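Local coordinates for putative oxidoreductase (Bacteroides fragilis NCTC 9343, PDB 3EOF), which binds flavin mononucleotide as a dimer and probably works as an FMN-dependent oxidoreductase of the nitroreductase family, at residues N8-R13 against P166-R171; Q65-E70 against G127-G132; T116-A121 against T155-G160; D170-E175 against A196-L201. All coordinates share one frame; numbering follows the deposited sequence.

Interaction 1 of 4, residues N8-R13 against P166-R171; sequences NRRTIR and PKQVDR. With FMN (flavin mononucleotide), chain C.
Arg10 and Gln168 each hydrogen-bond to the backbone of the facing loop. Arg10 NH1 reaches Pro166 O at 2.9 Å, approaching in the carbonyl plane, and Gln168 NE2 returns an almost straight bond (169°) of 2.7 Å to Arg9 O. Bends at chi2 and chi3 turn the Arg10 guanidinium back on its own loop, where NE and NH2 grip Asn8 O side-on from one face of that carbonyl. The two carbonyl oxygens lie at the guanidinium edge and fix its rotation, while Gln168 CB lies over one face, near its rim. A water bound by Gln168 N bridges weakly to Arg10 NH1.

The apolar part is small: Ile12 CD1 lies 3.7 Å from Pro166 CD, the side chains crossing at about a right angle.

Both loops also hold FMN. Arg9 NH1 bonds O1P at 2.8 Å, Thr11 takes O1P with OG1 and O3P with its backbone N, and Arg171 NH2 bonds O2P at 2.9 Å. Arg171 NE is anchored on Phe33 O of the second subunit. Arg13 NE meets flavin O2 at 2.7 Å and its NH2 reaches N1, where a positive charge would be expected to stabilise the anionic reduced flavin.

The 8-13 loop leaves helix 2-7 and pairs through Ile12 with Ile128 of strand 127-131; the 166-171 loop runs between strands 151-160 and 178-180.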
# COMPACT_ATOMS: atom_id res chain seq x y z
N ASN A 8 -7.87 -16.25 9.16
CA ASN A 8 -8.62 -17.17 8.31
C ASN A 8 -9.07 -16.64 6.99
O ASN A 8 -9.88 -17.27 6.32
CB ASN A 8 -9.83 -17.63 9.12
CG ASN A 8 -9.41 -18.48 10.26
OD1 ASN A 8 -8.72 -19.48 10.07
ND2 ASN A 8 -9.76 -18.07 11.47
N ARG A 9 -8.53 -15.50 6.59
CA ARG A 9 -8.93 -14.87 5.36
C ARG A 9 -8.36 -15.60 4.14
O ARG A 9 -7.33 -16.27 4.17
CB ARG A 9 -8.55 -13.37 5.31
CG ARG A 9 -7.04 -13.09 5.04
CD ARG A 9 -6.79 -11.72 4.52
NE ARG A 9 -7.52 -11.51 3.29
CZ ARG A 9 -7.12 -11.91 2.08
NH1 ARG A 9 -5.96 -12.51 1.92
NH2 ARG A 9 -7.89 -11.69 1.03
N ARG A 10 -9.08 -15.46 3.06
CA ARG A 10 -8.65 -15.97 1.81
C ARG A 10 -9.33 -15.13 0.77
O ARG A 10 -10.39 -14.55 1.01
CB ARG A 10 -8.99 -17.46 1.71
CG ARG A 10 -10.43 -17.77 1.74
CD ARG A 10 -10.64 -19.10 2.35
NE ARG A 10 -10.45 -19.07 3.79
CZ ARG A 10 -10.29 -20.16 4.55
NH1 ARG A 10 -10.26 -21.36 3.99
NH2 ARG A 10 -10.12 -20.05 5.86
N THR A 11 -8.70 -15.07 -0.40
CA THR A 11 -9.19 -14.33 -1.52
C THR A 11 -10.41 -15.08 -2.07
O THR A 11 -10.39 -16.30 -2.20
CB THR A 11 -8.08 -14.16 -2.65
OG1 THR A 11 -7.09 -13.23 -2.22
CG2 THR A 11 -8.67 -13.63 -3.90
N ILE A 12 -11.44 -14.31 -2.45
CA ILE A 12 -12.66 -14.85 -2.97
C ILE A 12 -12.82 -14.27 -4.34
O ILE A 12 -12.75 -13.03 -4.50
CB ILE A 12 -13.87 -14.49 -2.08
CG1 ILE A 12 -13.68 -15.06 -0.66
CG2 ILE A 12 -15.13 -14.98 -2.74
CD1 ILE A 12 -13.65 -16.59 -0.57
N ARG A 13 -13.01 -15.16 -5.31
CA ARG A 13 -13.13 -14.83 -6.72
C ARG A 13 -14.48 -15.22 -7.34
O ARG A 13 -14.69 -14.99 -8.53
CB ARG A 13 -12.03 -15.58 -7.49
CG ARG A 13 -10.62 -15.17 -7.13
CD ARG A 13 -9.60 -16.05 -7.80
NE ARG A 13 -8.24 -15.59 -7.52
CZ ARG A 13 -7.50 -15.92 -6.46
NH1 ARG A 13 -7.95 -16.71 -5.51
NH2 ARG A 13 -6.28 -15.42 -6.35
N PRO A 166 -12.93 -21.63 -0.64
CA PRO A 166 -11.68 -22.21 -1.04
C PRO A 166 -10.78 -22.56 0.14
O PRO A 166 -11.01 -22.10 1.28
CB PRO A 166 -11.07 -21.12 -1.90
CG PRO A 166 -11.63 -19.92 -1.40
CD PRO A 166 -12.95 -20.18 -0.91
N LYS A 167 -9.82 -23.43 -0.13
CA LYS A 167 -8.86 -23.83 0.87
C LYS A 167 -7.98 -22.58 0.99
O LYS A 167 -7.82 -21.82 0.02
CB LYS A 167 -8.06 -25.07 0.40
CG LYS A 167 -7.40 -25.88 1.53
CD LYS A 167 -6.41 -27.03 1.10
CE LYS A 167 -4.95 -26.56 0.96
NZ LYS A 167 -3.95 -27.70 0.93
N GLN A 168 -7.48 -22.32 2.19
CA GLN A 168 -6.60 -21.19 2.41
C GLN A 168 -5.25 -21.50 1.80
O GLN A 168 -4.81 -22.65 1.82
CB GLN A 168 -6.46 -20.94 3.89
CG GLN A 168 -5.90 -19.60 4.22
CD GLN A 168 -5.97 -19.29 5.69
OE1 GLN A 168 -5.66 -20.12 6.52
NE2 GLN A 168 -6.35 -18.06 6.01
N VAL A 169 -4.60 -20.51 1.21
CA VAL A 169 -3.28 -20.78 0.66
C VAL A 169 -2.25 -20.61 1.80
O VAL A 169 -2.52 -20.03 2.85
CB VAL A 169 -2.95 -19.93 -0.61
CG1 VAL A 169 -4.19 -19.74 -1.48
CG2 VAL A 169 -2.42 -18.65 -0.24
N ASP A 170 -1.07 -21.16 1.60
CA ASP A 170 -0.03 -21.13 2.59
C ASP A 170 0.69 -19.78 2.62
O ASP A 170 0.54 -18.95 1.73
CB ASP A 170 0.98 -22.23 2.30
CG ASP A 170 1.79 -21.97 1.03
OD1 ASP A 170 1.18 -21.93 -0.07
OD2 ASP A 170 3.01 -21.79 1.13
N ARG A 171 1.42 -19.58 3.70
CA ARG A 171 2.32 -18.49 3.90
C ARG A 171 3.62 -19.08 4.44
O ARG A 171 3.64 -20.18 5.02
CB ARG A 171 1.74 -17.49 4.88
CG ARG A 171 0.58 -16.68 4.30
CD ARG A 171 1.02 -15.78 3.21
NE ARG A 171 -0.08 -14.89 2.87
CZ ARG A 171 -1.05 -15.15 2.02
NH1 ARG A 171 -1.10 -16.27 1.32
NH2 ARG A 171 -1.99 -14.25 1.86
N1 FMN C . -5.61 -12.76 -7.74
C2 FMN C . -6.06 -13.06 -9.03
O2 FMN C . -6.78 -14.05 -9.25
N3 FMN C . -5.68 -12.27 -10.12
C4 FMN C . -4.84 -11.15 -9.99
O4 FMN C . -4.86 -10.24 -10.90
C4A FMN C . -4.38 -10.88 -8.66
N5 FMN C . -3.54 -9.79 -8.44
C5A FMN C . -3.10 -9.45 -7.17
C6 FMN C . -2.27 -8.33 -7.05
C7 FMN C . -1.78 -7.94 -5.82
C7M FMN C . -0.88 -6.74 -5.77
C8 FMN C . -2.11 -8.68 -4.69
C8M FMN C . -1.78 -8.11 -3.35
C9 FMN C . -2.95 -9.81 -4.80
C9A FMN C . -3.46 -10.23 -6.05
N10 FMN C . -4.30 -11.36 -6.25
C10 FMN C . -4.75 -11.68 -7.54
C1' FMN C . -4.67 -12.31 -5.12
C2' FMN C . -3.47 -13.18 -4.78
O2' FMN C . -3.28 -14.11 -5.86
C3' FMN C . -3.61 -13.83 -3.42
O3' FMN C . -3.59 -12.87 -2.34
C4' FMN C . -2.51 -14.87 -3.15
O4' FMN C . -2.69 -16.00 -3.99
C5' FMN C . -2.64 -15.39 -1.75
O5' FMN C . -4.00 -15.82 -1.65
P FMN C . -4.94 -15.37 -0.40
O1P FMN C . -5.19 -13.85 -0.42
O2P FMN C . -4.23 -15.74 0.88
O3P FMN C . -6.19 -16.26 -0.54
O HOH W 1 -8.28 -21.99 7.81
O HOH W 2 -8.27 -23.71 4.58

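Interaction 2 of 4, residues Q65-E70 against G127-G132; sequences QPMVKE and GICYLG. With FMN (flavin mononucleotide), chain C.
Cys129 and Leu131 of strand 127-131, an outer strand of the chain's nitroreductase-fold sheet, meet Met67 and Val68 of the short helix 67-70 beside the flavin. Along the strand, the first residue to touch is Cys129. Its SG, anti to the backbone N (chi1 -176°), lies 3.7 Å from CE of Met67, a selenomethionine whose chain bends at chi2 and chi3. The same CE approaches flavin O2, so sulfur and methyl together border the pyrimidine end of the ring system. Tyr130 turns its CB away from the helix; its backbone carbonyl lies against the flavin and its OH bonds Gln115 of helix 100-123.

Leu131 makes the widest contact, with its two methyls divided between neighbours. Leu131 and Met67 run antiparallel past one another, CD2 touching CE at 3.5 Å, while CD1 meets Val68 CG2 at 3.6 Å. CD2 also backs the amide of Gln65, which reads the flavin edge in both directions: OE1 accepts from N3 at 2.7 Å, and NE2 donates to O4 at 3.2 Å. NE2 has a second acceptor in His62 O, which fixes which way round the amide sits.

After Leu131 the backbone itself takes over the recognition. Gly132 N bonds FMN O4 at 3.1 Å with an N-H...O angle of 155°, and approaches N5 at 2.9 Å in a weaker, more bent bond.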
# COMPACT_ATOMS: atom_id res chain seq x y z
N GLN A 65 -10.33 -11.46 -16.55
CA GLN A 65 -10.43 -12.30 -15.37
C GLN A 65 -11.87 -12.19 -15.02
O GLN A 65 -12.41 -11.08 -15.02
CB GLN A 65 -9.57 -11.80 -14.24
CG GLN A 65 -8.10 -11.82 -14.56
CD GLN A 65 -7.28 -11.38 -13.40
OE1 GLN A 65 -7.09 -12.15 -12.47
NE2 GLN A 65 -6.79 -10.13 -13.43
N PRO A 66 -12.52 -13.32 -14.74
CA PRO A 66 -13.97 -13.35 -14.57
C PRO A 66 -14.57 -12.51 -13.49
O PRO A 66 -15.70 -12.08 -13.64
CB PRO A 66 -14.28 -14.85 -14.39
CG PRO A 66 -12.97 -15.48 -14.01
CD PRO A 66 -11.91 -14.66 -14.61
N MSE A 67 -13.80 -12.20 -12.46
CA MSE A 67 -14.27 -11.47 -11.29
C MSE A 67 -14.73 -10.07 -11.60
O MSE A 67 -15.53 -9.51 -10.86
CB MSE A 67 -13.17 -11.38 -10.21
CG MSE A 67 -12.65 -12.69 -9.64
SE MSE A 67 -11.29 -13.59 -10.69
CE MSE A 67 -9.80 -12.41 -10.37
N VAL A 68 -14.17 -9.47 -12.65
CA VAL A 68 -14.59 -8.13 -13.04
C VAL A 68 -16.09 -8.07 -13.43
O VAL A 68 -16.77 -7.10 -13.11
CB VAL A 68 -13.77 -7.54 -14.22
CG1 VAL A 68 -14.31 -6.16 -14.57
CG2 VAL A 68 -12.27 -7.47 -13.88
N LYS A 69 -16.57 -9.07 -14.17
CA LYS A 69 -17.97 -9.08 -14.58
C LYS A 69 -18.84 -9.74 -13.53
O LYS A 69 -19.98 -9.35 -13.33
CB LYS A 69 -18.15 -9.78 -15.92
CG LYS A 69 -17.58 -9.05 -17.14
CD LYS A 69 -17.81 -9.92 -18.40
CE LYS A 69 -16.99 -9.49 -19.62
NZ LYS A 69 -17.11 -10.43 -20.82
N GLU A 70 -18.30 -10.72 -12.82
CA GLU A 70 -19.05 -11.47 -11.87
C GLU A 70 -19.28 -10.78 -10.54
O GLU A 70 -20.30 -11.02 -9.91
CB GLU A 70 -18.41 -12.83 -11.70
CG GLU A 70 -18.52 -13.62 -12.99
CD GLU A 70 -17.89 -14.99 -12.94
OE1 GLU A 70 -17.58 -15.49 -11.80
OE2 GLU A 70 -17.73 -15.55 -14.07
N GLY A 127 -16.26 -11.05 0.19
CA GLY A 127 -15.04 -11.64 -0.30
C GLY A 127 -14.48 -10.64 -1.30
O GLY A 127 -15.21 -9.99 -2.03
N ILE A 128 -13.18 -10.50 -1.31
CA ILE A 128 -12.50 -9.58 -2.18
C ILE A 128 -11.37 -10.31 -2.93
O ILE A 128 -10.93 -11.39 -2.56
CB ILE A 128 -11.91 -8.37 -1.36
CG1 ILE A 128 -10.77 -8.82 -0.45
CG2 ILE A 128 -13.03 -7.65 -0.50
CD1 ILE A 128 -9.38 -8.94 -1.09
N CYS A 129 -10.90 -9.66 -3.98
CA CYS A 129 -9.79 -10.12 -4.78
C CYS A 129 -9.16 -8.89 -5.39
O CYS A 129 -9.85 -8.04 -5.96
CB CYS A 129 -10.25 -11.05 -5.90
SG CYS A 129 -8.88 -11.72 -6.83
N TYR A 130 -7.85 -8.75 -5.25
CA TYR A 130 -7.15 -7.65 -5.86
C TYR A 130 -6.85 -8.08 -7.27
O TYR A 130 -6.63 -9.26 -7.50
CB TYR A 130 -5.84 -7.40 -5.15
CG TYR A 130 -5.93 -6.63 -3.81
CD1 TYR A 130 -5.82 -5.26 -3.79
CD2 TYR A 130 -6.03 -7.28 -2.62
CE1 TYR A 130 -5.82 -4.54 -2.59
CE2 TYR A 130 -6.05 -6.56 -1.40
CZ TYR A 130 -5.93 -5.16 -1.43
OH TYR A 130 -5.95 -4.36 -0.30
N LEU A 131 -6.84 -7.13 -8.20
CA LEU A 131 -6.42 -7.40 -9.56
C LEU A 131 -5.09 -6.61 -9.75
O LEU A 131 -5.02 -5.32 -9.65
CB LEU A 131 -7.49 -7.04 -10.60
CG LEU A 131 -8.95 -7.42 -10.33
CD1 LEU A 131 -9.86 -6.66 -11.30
CD2 LEU A 131 -9.21 -8.94 -10.36
N GLY A 132 -4.03 -7.41 -10.00
CA GLY A 132 -2.67 -6.91 -10.23
C GLY A 132 -2.52 -6.38 -11.64
O GLY A 132 -1.55 -5.67 -12.00
N1 FMN C . -5.61 -12.76 -7.74
C2 FMN C . -6.06 -13.06 -9.03
O2 FMN C . -6.78 -14.05 -9.25
N3 FMN C . -5.68 -12.27 -10.12
C4 FMN C . -4.84 -11.15 -9.99
O4 FMN C . -4.86 -10.24 -10.90
C4A FMN C . -4.38 -10.88 -8.66
N5 FMN C . -3.54 -9.79 -8.44
C5A FMN C . -3.10 -9.45 -7.17
C6 FMN C . -2.27 -8.33 -7.05
C7 FMN C . -1.78 -7.94 -5.82
C7M FMN C . -0.88 -6.74 -5.77
C8 FMN C . -2.11 -8.68 -4.69
C8M FMN C . -1.78 -8.11 -3.35
C9 FMN C . -2.95 -9.81 -4.80
C9A FMN C . -3.46 -10.23 -6.05
N10 FMN C . -4.30 -11.36 -6.25
C10 FMN C . -4.75 -11.68 -7.54
C1' FMN C . -4.67 -12.31 -5.12
C2' FMN C . -3.47 -13.18 -4.78
O2' FMN C . -3.28 -14.11 -5.86
C3' FMN C . -3.61 -13.83 -3.42
O3' FMN C . -3.59 -12.87 -2.34
C4' FMN C . -2.51 -14.87 -3.15
O4' FMN C . -2.69 -16.00 -3.99
C5' FMN C . -2.64 -15.39 -1.75
O5' FMN C . -4.00 -15.82 -1.65
P FMN C . -4.94 -15.37 -0.40
O1P FMN C . -5.19 -13.85 -0.42
O2P FMN C . -4.23 -15.74 0.88
O3P FMN C . -6.19 -16.26 -0.54

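Interaction 3 of 4, residues T116-A121 against T155-G160; sequences TFCTLA and TTVTVG
Phe117, Cys118 and Ala121 pack a helix onto a strand in the buried core, with only apolar contacts joining the two. Their segment belongs to the long helix 100-123, and the receiving side chains are Val157 and Val159 of strand 151-160. The two segments run nearly parallel, their directions 16° apart and the axes of the two short segments 10.5 Å apart at closest approach.

Phe117 reaches out with its CG anti to the backbone N (chi1 170°), which carries the ring toward the strand. It arrives edge first: CE2 lies 3.9 Å from Val159 CG2, near the ring plane, and the neighbouring CZ sits beside both methyls of that valine. Val157 CG1 comes to the same edge more loosely. One face of the ring is covered, near its rim, by CB of Ala121, one turn further along the helix. That methyl in turn looks onto Val159 CG1 at 4.4 Å.

The helix and strand are part of the α+β fold of the nitroreductase family, in which an antiparallel sheet is backed by helices. Strand 151-160 is an inner strand of this sheet, paired with 73-80 on one side and 127-131 on the other.

Cys118 SG rests against both methyls of Val157, 3.8 Å from CG1 and 3.9 Å from CG2, and Cys118 also touches Tyr130 of strand 127-131. Phe117 extends the same core to Leu75 of strand 73-80 and to Leu28 and Ser32 of helix 22-32. From helix 100-123, Thr119 packs on Thr119 of the second subunit.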
# COMPACT_ATOMS: atom_id res chain seq x y z
N THR A 116 -7.47 -1.28 4.00
CA THR A 116 -8.35 -1.05 5.16
C THR A 116 -9.74 -1.48 4.70
O THR A 116 -10.42 -2.22 5.38
CB THR A 116 -8.32 0.39 5.69
OG1 THR A 116 -6.97 0.75 6.02
CG2 THR A 116 -9.16 0.52 6.94
N PHE A 117 -10.13 -1.06 3.51
CA PHE A 117 -11.41 -1.46 2.94
C PHE A 117 -11.55 -2.97 2.86
O PHE A 117 -12.53 -3.50 3.35
CB PHE A 117 -11.62 -0.87 1.54
CG PHE A 117 -12.80 -1.45 0.85
CD1 PHE A 117 -14.08 -1.01 1.15
CD2 PHE A 117 -12.64 -2.50 -0.07
CE1 PHE A 117 -15.19 -1.62 0.54
CE2 PHE A 117 -13.73 -3.10 -0.66
CZ PHE A 117 -15.00 -2.67 -0.37
N CYS A 118 -10.58 -3.64 2.22
CA CYS A 118 -10.62 -5.11 2.07
C CYS A 118 -10.81 -5.83 3.41
O CYS A 118 -11.56 -6.77 3.51
CB CYS A 118 -9.41 -5.64 1.36
SG CYS A 118 -9.46 -5.22 -0.38
N THR A 119 -10.11 -5.38 4.43
CA THR A 119 -10.23 -5.91 5.79
C THR A 119 -11.61 -5.69 6.41
O THR A 119 -12.17 -6.56 7.11
CB THR A 119 -9.17 -5.25 6.66
OG1 THR A 119 -7.88 -5.50 6.08
CG2 THR A 119 -9.20 -5.78 8.05
N LEU A 120 -12.15 -4.50 6.19
CA LEU A 120 -13.48 -4.15 6.69
C LEU A 120 -14.54 -4.93 5.91
O LEU A 120 -15.49 -5.42 6.49
CB LEU A 120 -13.72 -2.65 6.60
CG LEU A 120 -12.93 -1.80 7.61
CD1 LEU A 120 -13.05 -0.34 7.24
CD2 LEU A 120 -13.38 -2.00 9.05
N ALA A 121 -14.35 -5.05 4.61
CA ALA A 121 -15.25 -5.78 3.74
C ALA A 121 -15.30 -7.24 4.17
O ALA A 121 -16.36 -7.81 4.40
CB ALA A 121 -14.79 -5.63 2.26
N THR A 155 -4.60 0.00 -7.70
CA THR A 155 -5.11 -1.36 -7.71
C THR A 155 -6.64 -1.38 -7.82
O THR A 155 -7.29 -0.36 -7.66
CB THR A 155 -4.66 -2.20 -6.53
OG1 THR A 155 -4.98 -3.58 -6.81
CG2 THR A 155 -5.34 -1.72 -5.28
N THR A 156 -7.17 -2.57 -8.14
CA THR A 156 -8.58 -2.80 -8.34
C THR A 156 -8.97 -3.97 -7.50
O THR A 156 -8.23 -4.94 -7.43
CB THR A 156 -8.89 -3.11 -9.81
OG1 THR A 156 -8.35 -2.04 -10.60
CG2 THR A 156 -10.43 -3.22 -10.02
N VAL A 157 -10.13 -3.86 -6.85
CA VAL A 157 -10.65 -4.90 -6.01
C VAL A 157 -12.06 -5.23 -6.44
O VAL A 157 -12.93 -4.35 -6.51
CB VAL A 157 -10.65 -4.44 -4.57
CG1 VAL A 157 -11.36 -5.42 -3.62
CG2 VAL A 157 -9.22 -4.19 -4.12
N THR A 158 -12.28 -6.51 -6.72
CA THR A 158 -13.61 -7.07 -7.00
C THR A 158 -14.15 -7.51 -5.62
O THR A 158 -13.43 -8.11 -4.83
CB THR A 158 -13.51 -8.17 -8.03
OG1 THR A 158 -12.66 -9.22 -7.54
CG2 THR A 158 -12.90 -7.56 -9.37
N VAL A 159 -15.39 -7.12 -5.33
CA VAL A 159 -16.02 -7.33 -4.04
C VAL A 159 -17.42 -7.93 -4.25
O VAL A 159 -18.16 -7.52 -5.17
CB VAL A 159 -16.39 -5.98 -3.30
CG1 VAL A 159 -16.42 -6.21 -1.80
CG2 VAL A 159 -15.49 -4.86 -3.65
N GLY A 160 -17.78 -8.88 -3.38
CA GLY A 160 -19.08 -9.50 -3.44
C GLY A 160 -19.27 -10.40 -2.27
O GLY A 160 -18.35 -10.58 -1.48

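Interaction 4 of 4, residues D170-E175 against A196-L201; sequences DRLPIE and AYKESL. With FMN (flavin mononucleotide), chain C.
Where the 170-175 loop passes the end of helix 188-200, Asp170 and Lys198 bring their CA atoms within 6.8 Å, the closest pair of CA atoms across the two segments. The contact ties the loop that follows the sheet of the nitroreductase fold to one of the later helices, and its centre is a salt bridge. Asp170 CG lies between the backbone N and the carbonyl carbon (chi1 68°), turning the carboxylate to the helix. Lys198 runs out straight and then bends at chi3 and chi4, so its chain curls around OD2 and NZ meets that oxygen at 2.8 Å. The ammonium comes to the syn side, though 33° out of the carboxylate plane.

Apolar groups flank the pair. Leu201 CD1 packs on the carboxylate, 3.5 Å from OD1, and Tyr197 presents its ring edge to Asp170 CB, CE2 being 3.9 Å away. Leu172 CD2 rests against Lys198 CE, the two side chains crossing at a slant.

Next to Asp170, Arg171 turns its CB away from the helix, and its guanidinium edge meets the FMN phosphate; Leu172 N bonds Gln42 OE1 of the second subunit. Glu199, its CB turned from the loop, makes a salt bridge to Arg91 of that subunit.

Within 196-201, Tyr197 O accepts from Ser200 N and also from Ser200 OG at 2.6 Å, which comes in on a lone pair in the carbonyl plane.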
# COMPACT_ATOMS: atom_id res chain seq x y z
N ASP A 170 -1.07 -21.16 1.60
CA ASP A 170 -0.03 -21.13 2.59
C ASP A 170 0.69 -19.78 2.62
O ASP A 170 0.54 -18.95 1.73
CB ASP A 170 0.98 -22.23 2.30
CG ASP A 170 1.79 -21.97 1.03
OD1 ASP A 170 1.18 -21.93 -0.07
OD2 ASP A 170 3.01 -21.79 1.13
N ARG A 171 1.42 -19.58 3.70
CA ARG A 171 2.32 -18.49 3.90
C ARG A 171 3.62 -19.08 4.44
O ARG A 171 3.64 -20.18 5.02
CB ARG A 171 1.74 -17.49 4.88
CG ARG A 171 0.58 -16.68 4.30
CD ARG A 171 1.02 -15.78 3.21
NE ARG A 171 -0.08 -14.89 2.87
CZ ARG A 171 -1.05 -15.15 2.02
NH1 ARG A 171 -1.10 -16.27 1.32
NH2 ARG A 171 -1.99 -14.25 1.86
N LEU A 172 4.71 -18.35 4.23
CA LEU A 172 6.02 -18.75 4.71
C LEU A 172 6.07 -18.68 6.22
O LEU A 172 5.30 -17.95 6.84
CB LEU A 172 7.12 -17.84 4.15
CG LEU A 172 7.38 -17.92 2.65
CD1 LEU A 172 8.33 -16.82 2.20
CD2 LEU A 172 7.86 -19.28 2.27
N PRO A 173 6.98 -19.47 6.83
CA PRO A 173 7.22 -19.36 8.28
C PRO A 173 7.60 -17.90 8.57
O PRO A 173 8.33 -17.31 7.81
CB PRO A 173 8.41 -20.30 8.49
CG PRO A 173 8.38 -21.24 7.35
CD PRO A 173 7.82 -20.50 6.21
N ILE A 174 7.11 -17.33 9.65
CA ILE A 174 7.36 -15.91 9.91
C ILE A 174 8.83 -15.56 10.11
O ILE A 174 9.23 -14.41 9.93
CB ILE A 174 6.47 -15.33 11.04
CG1 ILE A 174 6.83 -15.91 12.39
CG2 ILE A 174 4.98 -15.53 10.63
CD1 ILE A 174 6.10 -15.24 13.52
N GLU A 175 9.62 -16.55 10.53
CA GLU A 175 11.05 -16.40 10.64
C GLU A 175 11.70 -16.11 9.27
O GLU A 175 12.84 -15.66 9.22
CB GLU A 175 11.71 -17.61 11.35
CG GLU A 175 11.01 -18.97 11.12
CD GLU A 175 9.68 -19.08 11.90
OE1 GLU A 175 9.63 -18.81 13.13
OE2 GLU A 175 8.66 -19.43 11.30
N ALA A 196 10.19 -25.50 1.92
CA ALA A 196 9.91 -26.93 1.98
C ALA A 196 8.41 -27.26 2.02
O ALA A 196 7.87 -28.01 1.20
CB ALA A 196 10.61 -27.54 3.20
N TYR A 197 7.73 -26.67 2.97
CA TYR A 197 6.29 -26.86 3.12
C TYR A 197 5.53 -26.42 1.89
O TYR A 197 4.70 -27.13 1.36
CB TYR A 197 5.78 -26.10 4.35
CG TYR A 197 4.29 -26.26 4.53
CD1 TYR A 197 3.76 -27.45 5.04
CD2 TYR A 197 3.42 -25.25 4.14
CE1 TYR A 197 2.39 -27.63 5.15
CE2 TYR A 197 2.05 -25.41 4.28
CZ TYR A 197 1.55 -26.62 4.79
OH TYR A 197 0.20 -26.80 4.93
N LYS A 198 5.82 -25.22 1.40
CA LYS A 198 5.16 -24.73 0.19
C LYS A 198 5.30 -25.71 -0.98
O LYS A 198 4.33 -25.99 -1.68
CB LYS A 198 5.71 -23.35 -0.20
CG LYS A 198 5.07 -22.70 -1.44
CD LYS A 198 5.73 -21.36 -1.83
CE LYS A 198 5.52 -20.27 -0.73
NZ LYS A 198 4.07 -19.89 -0.58
N GLU A 199 6.49 -26.26 -1.15
CA GLU A 199 6.78 -27.19 -2.25
C GLU A 199 6.14 -28.57 -2.14
O GLU A 199 5.97 -29.26 -3.13
CB GLU A 199 8.29 -27.33 -2.44
CG GLU A 199 8.88 -26.05 -2.88
CD GLU A 199 10.34 -26.12 -3.18
OE1 GLU A 199 11.06 -26.92 -2.54
OE2 GLU A 199 10.75 -25.39 -4.10
N SER A 200 5.78 -28.94 -0.93
CA SER A 200 5.17 -30.22 -0.64
C SER A 200 3.68 -30.25 -0.96
O SER A 200 3.09 -31.34 -1.05
CB SER A 200 5.28 -30.49 0.85
OG SER A 200 4.34 -29.71 1.54
N LEU A 201 3.08 -29.07 -1.09
CA LEU A 201 1.64 -28.93 -1.23
C LEU A 201 1.23 -29.40 -2.62
O LEU A 201 1.87 -29.08 -3.60
CB LEU A 201 1.22 -27.47 -0.98
CG LEU A 201 1.48 -26.87 0.42
CD1 LEU A 201 1.03 -25.42 0.45
CD2 LEU A 201 0.84 -27.67 1.58
N1 FMN C . -5.61 -12.76 -7.74
C2 FMN C . -6.06 -13.06 -9.03
O2 FMN C . -6.78 -14.05 -9.25
N3 FMN C . -5.68 -12.27 -10.12
C4 FMN C . -4.84 -11.15 -9.99
O4 FMN C . -4.86 -10.24 -10.90
C4A FMN C . -4.38 -10.88 -8.66
N5 FMN C . -3.54 -9.79 -8.44
C5A FMN C . -3.10 -9.45 -7.17
C6 FMN C . -2.27 -8.33 -7.05
C7 FMN C . -1.78 -7.94 -5.82
C7M FMN C . -0.88 -6.74 -5.77
C8 FMN C . -2.11 -8.68 -4.69
C8M FMN C . -1.78 -8.11 -3.35
C9 FMN C . -2.95 -9.81 -4.80
C9A FMN C . -3.46 -10.23 -6.05
N10 FMN C . -4.30 -11.36 -6.25
C10 FMN C . -4.75 -11.68 -7.54
C1' FMN C . -4.67 -12.31 -5.12
C2' FMN C . -3.47 -13.18 -4.78
O2' FMN C . -3.28 -14.11 -5.86
C3' FMN C . -3.61 -13.83 -3.42
O3' FMN C . -3.59 -12.87 -2.34
C4' FMN C . -2.51 -14.87 -3.15
O4' FMN C . -2.69 -16.00 -3.99
C5' FMN C . -2.64 -15.39 -1.75
O5' FMN C . -4.00 -15.82 -1.65
P FMN C . -4.94 -15.37 -0.40
O1P FMN C . -5.19 -13.85 -0.42
O2P FMN C . -4.23 -15.74 0.88
O3P FMN C . -6.19 -16.26 -0.54
O HOH W 3 1.90 -21.71 -2.37

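Overall arrangement
Interactions 2 and 3 lie in the core, centres about 10 Å apart, and share the sheet through its neighbouring strands 127-131 and 151-160; along the chain their segments alternate. Both are nested inside the long loop closed by interaction 1, whose centre is about 14 Å from each. Interaction 1 adjoins interaction 2 through the Ile12–Ile128 backbone pairing. Interaction 4 begins on the residues where interaction 1 ends, sharing Asp170 and Arg171, and lies about 25 Å from interaction 2. One FMN joins these parts: strand 127-131, Gln65 and Arg13 meet its ring system, while Arg9, Thr11 and Arg171 hold its phosphate. The second subunit reaches all four contacts.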